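Mitogen-activated protein kinase, putative (Map kinase-like protein) (Leishmania major, PDB 3PG1) probably binds ATP and phosphorylates proteins on serine or threonine, as expected of a kinase of the MAP kinase family. Local coordinates at residues A[45-57]-A[105-117]. Numbering follows the deposited sequence.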
# COMPACT_ATOMS: atom_id res chain seq x y z
N GLU A 45 -22.76 -7.12 -14.21
CA GLU A 45 -22.89 -8.47 -13.64
C GLU A 45 -23.23 -8.49 -12.13
O GLU A 45 -23.25 -9.57 -11.52
CB GLU A 45 -21.62 -9.29 -13.93
N GLY A 46 -23.49 -7.32 -11.54
CA GLY A 46 -23.83 -7.20 -10.13
C GLY A 46 -22.65 -6.97 -9.19
O GLY A 46 -22.87 -6.63 -8.02
N ILE A 47 -21.40 -7.17 -9.67
CA ILE A 47 -20.19 -6.99 -8.86
C ILE A 47 -19.94 -5.52 -8.44
O ILE A 47 -19.84 -4.64 -9.31
CB ILE A 47 -18.94 -7.64 -9.51
N PRO A 48 -19.86 -5.24 -7.12
CA PRO A 48 -19.64 -3.85 -6.65
C PRO A 48 -18.29 -3.27 -7.07
O PRO A 48 -17.25 -3.93 -6.96
CB PRO A 48 -19.75 -3.96 -5.12
CG PRO A 48 -20.46 -5.27 -4.87
CD PRO A 48 -19.99 -6.17 -5.97
N VAL A 49 -18.34 -2.02 -7.57
CA VAL A 49 -17.16 -1.29 -8.04
C VAL A 49 -17.05 0.09 -7.41
O VAL A 49 -18.05 0.67 -6.97
CB VAL A 49 -17.03 -1.21 -9.59
CG1 VAL A 49 -16.75 -2.58 -10.21
CG2 VAL A 49 -18.25 -0.55 -10.24
N ALA A 50 -15.82 0.61 -7.35
CA ALA A 50 -15.50 1.94 -6.89
C ALA A 50 -15.16 2.70 -8.18
O ALA A 50 -14.29 2.27 -8.96
CB ALA A 50 -14.30 1.91 -5.95
N ILE A 51 -15.89 3.78 -8.46
CA ILE A 51 -15.64 4.55 -9.68
C ILE A 51 -15.08 5.93 -9.34
O ILE A 51 -15.79 6.80 -8.81
CB ILE A 51 -16.86 4.61 -10.64
CG1 ILE A 51 -17.36 3.17 -11.00
CG2 ILE A 51 -16.50 5.41 -11.90
CD1 ILE A 51 -18.86 3.07 -11.33
N LYS A 52 -13.78 6.11 -9.66
CA LYS A 52 -13.05 7.35 -9.45
C LYS A 52 -13.10 8.20 -10.71
O LYS A 52 -12.84 7.70 -11.81
CB LYS A 52 -11.59 7.07 -9.03
CG LYS A 52 -10.84 8.32 -8.54
CD LYS A 52 -9.41 7.96 -8.15
CE LYS A 52 -8.51 9.17 -8.04
NZ LYS A 52 -7.10 8.78 -7.74
N ARG A 53 -13.45 9.48 -10.55
CA ARG A 53 -13.57 10.47 -11.61
C ARG A 53 -12.52 11.56 -11.37
O ARG A 53 -12.59 12.27 -10.38
CB ARG A 53 -15.00 11.05 -11.62
CG ARG A 53 -15.32 12.04 -12.73
CD ARG A 53 -16.59 12.78 -12.36
NE ARG A 53 -16.96 13.82 -13.32
CZ ARG A 53 -16.78 15.13 -13.12
NH1 ARG A 53 -16.19 15.56 -12.01
NH2 ARG A 53 -17.19 16.00 -14.03
N VAL A 54 -11.53 11.65 -12.27
CA VAL A 54 -10.43 12.62 -12.23
C VAL A 54 -10.75 13.71 -13.26
O VAL A 54 -10.79 13.44 -14.46
CB VAL A 54 -9.06 11.94 -12.52
CG1 VAL A 54 -7.92 12.96 -12.55
CG2 VAL A 54 -8.75 10.81 -11.53
N PHE A 55 -11.01 14.94 -12.77
CA PHE A 55 -11.33 16.08 -13.63
C PHE A 55 -10.55 17.36 -13.24
O PHE A 55 -9.51 17.64 -13.84
CB PHE A 55 -12.86 16.29 -13.73
CG PHE A 55 -13.35 17.50 -14.51
CD1 PHE A 55 -12.83 17.80 -15.76
CD2 PHE A 55 -14.38 18.30 -14.01
CE1 PHE A 55 -13.29 18.91 -16.48
CE2 PHE A 55 -14.85 19.39 -14.74
CZ PHE A 55 -14.31 19.69 -15.97
N ASN A 56 -11.05 18.10 -12.24
CA ASN A 56 -10.45 19.35 -11.80
C ASN A 56 -9.96 19.38 -10.35
O ASN A 56 -10.19 18.44 -9.57
CB ASN A 56 -11.38 20.53 -12.11
CG ASN A 56 -11.53 20.83 -13.58
OD1 ASN A 56 -10.81 20.32 -14.44
ND2 ASN A 56 -12.48 21.69 -13.91
N THR A 57 -9.26 20.47 -10.00
CA THR A 57 -8.71 20.77 -8.69
C THR A 57 -8.47 22.28 -8.58
O THR A 57 -8.36 22.96 -9.60
CB THR A 57 -7.42 19.95 -8.41
OG1 THR A 57 -7.01 20.17 -7.06
CG2 THR A 57 -6.27 20.29 -9.38
N ALA A 105 -9.07 22.25 -22.09
CA ALA A 105 -8.79 21.73 -20.74
C ALA A 105 -10.04 21.18 -20.02
O ALA A 105 -10.34 21.55 -18.88
CB ALA A 105 -8.08 22.79 -19.90
N MET A 106 -10.79 20.31 -20.73
CA MET A 106 -12.02 19.67 -20.24
C MET A 106 -11.84 18.12 -20.23
O MET A 106 -12.82 17.37 -20.36
CB MET A 106 -13.23 20.09 -21.09
CG MET A 106 -13.57 21.58 -21.02
SD MET A 106 -14.44 22.07 -19.51
CE MET A 106 -16.13 21.72 -20.00
N HIS A 107 -10.59 17.66 -20.06
CA HIS A 107 -10.22 16.25 -20.04
C HIS A 107 -10.61 15.56 -18.73
O HIS A 107 -10.35 16.10 -17.65
CB HIS A 107 -8.72 16.06 -20.33
CG HIS A 107 -8.18 16.96 -21.41
ND1 HIS A 107 -7.26 17.95 -21.12
CD2 HIS A 107 -8.47 17.00 -22.73
CE1 HIS A 107 -7.01 18.55 -22.27
NE2 HIS A 107 -7.73 18.02 -23.27
N LYS A 108 -11.23 14.37 -18.85
CA LYS A 108 -11.68 13.54 -17.73
C LYS A 108 -11.10 12.12 -17.80
O LYS A 108 -10.94 11.56 -18.89
CB LYS A 108 -13.22 13.47 -17.65
CG LYS A 108 -13.86 14.75 -17.11
CD LYS A 108 -15.33 14.85 -17.44
CE LYS A 108 -15.85 16.26 -17.27
NZ LYS A 108 -16.23 16.87 -18.57
N LEU A 109 -10.81 11.55 -16.63
CA LEU A 109 -10.28 10.19 -16.49
C LEU A 109 -11.11 9.43 -15.46
O LEU A 109 -11.44 9.96 -14.39
CB LEU A 109 -8.77 10.19 -16.16
CG LEU A 109 -8.13 8.92 -15.54
CD1 LEU A 109 -8.11 7.75 -16.52
CD2 LEU A 109 -6.73 9.20 -15.10
N TYR A 110 -11.50 8.21 -15.83
CA TYR A 110 -12.33 7.36 -14.99
C TYR A 110 -11.58 6.10 -14.67
O TYR A 110 -10.98 5.46 -15.56
CB TYR A 110 -13.67 7.04 -15.67
CG TYR A 110 -14.42 8.27 -16.13
CD1 TYR A 110 -15.39 8.87 -15.34
CD2 TYR A 110 -14.13 8.86 -17.36
CE1 TYR A 110 -16.08 10.00 -15.76
CE2 TYR A 110 -14.78 10.02 -17.78
CZ TYR A 110 -15.77 10.58 -16.99
OH TYR A 110 -16.41 11.73 -17.40
N LEU A 111 -11.60 5.76 -13.39
CA LEU A 111 -10.90 4.62 -12.85
C LEU A 111 -11.83 3.73 -12.10
O LEU A 111 -12.51 4.17 -11.16
CB LEU A 111 -9.77 5.11 -11.95
CG LEU A 111 -8.72 5.92 -12.68
CD1 LEU A 111 -7.87 6.72 -11.71
CD2 LEU A 111 -7.90 5.02 -13.61
N VAL A 112 -11.88 2.49 -12.52
CA VAL A 112 -12.76 1.50 -11.91
C VAL A 112 -11.94 0.38 -11.25
O VAL A 112 -11.06 -0.23 -11.89
CB VAL A 112 -13.78 0.95 -12.94
CG1 VAL A 112 -14.89 0.18 -12.24
CG2 VAL A 112 -14.36 2.07 -13.80
N THR A 113 -12.24 0.14 -9.97
CA THR A 113 -11.62 -0.94 -9.19
C THR A 113 -12.74 -1.67 -8.46
O THR A 113 -13.81 -1.09 -8.28
CB THR A 113 -10.52 -0.40 -8.25
OG1 THR A 113 -11.04 0.62 -7.40
CG2 THR A 113 -9.29 0.12 -9.00
N GLU A 114 -12.53 -2.93 -8.09
CA GLU A 114 -13.53 -3.72 -7.37
C GLU A 114 -13.68 -3.10 -5.98
O GLU A 114 -12.68 -2.81 -5.34
CB GLU A 114 -13.09 -5.20 -7.26
CG GLU A 114 -14.20 -6.13 -6.79
CD GLU A 114 -13.81 -7.52 -6.34
OE1 GLU A 114 -14.51 -8.07 -5.46
OE2 GLU A 114 -12.80 -8.06 -6.85
N LEU A 115 -14.91 -2.88 -5.53
CA LEU A 115 -15.12 -2.33 -4.19
C LEU A 115 -15.05 -3.51 -3.22
O LEU A 115 -15.86 -4.44 -3.31
CB LEU A 115 -16.47 -1.61 -4.10
CG LEU A 115 -16.74 -0.80 -2.83
CD1 LEU A 115 -16.03 0.56 -2.88
CD2 LEU A 115 -18.22 -0.57 -2.67
N MET A 116 -14.03 -3.51 -2.35
CA MET A 116 -13.84 -4.60 -1.39
C MET A 116 -14.78 -4.49 -0.19
O MET A 116 -15.23 -3.39 0.15
CB MET A 116 -12.36 -4.70 -0.98
CG MET A 116 -11.45 -4.97 -2.15
SD MET A 116 -11.85 -6.54 -2.94
CE MET A 116 -10.95 -6.39 -4.38
N ARG A 117 -15.09 -5.64 0.43
CA ARG A 117 -15.99 -5.69 1.59
C ARG A 117 -15.49 -4.84 2.75
O ARG A 117 -16.23 -4.01 3.27
CB ARG A 117 -16.19 -7.16 2.04
CG ARG A 117 -17.25 -7.33 3.14
CD ARG A 117 -17.39 -8.77 3.62
NE ARG A 117 -16.12 -9.37 4.06
CZ ARG A 117 -15.63 -9.28 5.29
NH1 ARG A 117 -16.28 -8.60 6.23
NH2 ARG A 117 -14.48 -9.87 5.59
O HOH W 1 -8.44 15.84 -15.46
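Lys-52 and Leu-111 exchange two backbone hydrogen bonds, both 2.8 Å (Lys-52 N to Leu-111 O, Leu-111 N to Lys-52 O), at the middle of an antiparallel ladder joining strands 48-54 and 108-114 in the five-stranded sheet of the kinase N-lobe. Packing is close on the face of Val-54, Leu-109 and Leu-111, all buried: Val-54 CB lies 4.0 Å from Leu-109 CB, and both leucines pack on Ile-80 of helix 70-85. Lys-52 is less enclosed: with CG anti to the backbone N (chi1 -169°), its extended chain runs beside Leu-111 toward Glu-79, positions consistent with the lysine and helix glutamate that pair in active kinases; here the ion pair is long and weak. On the other face Arg-53 CG rests 3.7 Å from Tyr-110 CE1; Arg-53 NE forms a salt bridge with Glu-16 OE1, and Tyr-110 OH a hydrogen bond with the same oxygen. At the solvent end exposed Pro-48 has its CB 4.2 Å from Leu-115 CB, though Leu-115 N bonds to Pro-48 O. Past the opposite end, one water donates to Phe-55 O and His-107 O. Lys-108 CE lies 3.7 Å from the Phe-55 ring centroid, and the chi4 bend (113°) keeps NZ above the same face, 4.5 Å from that centroid, a cation-pi contact.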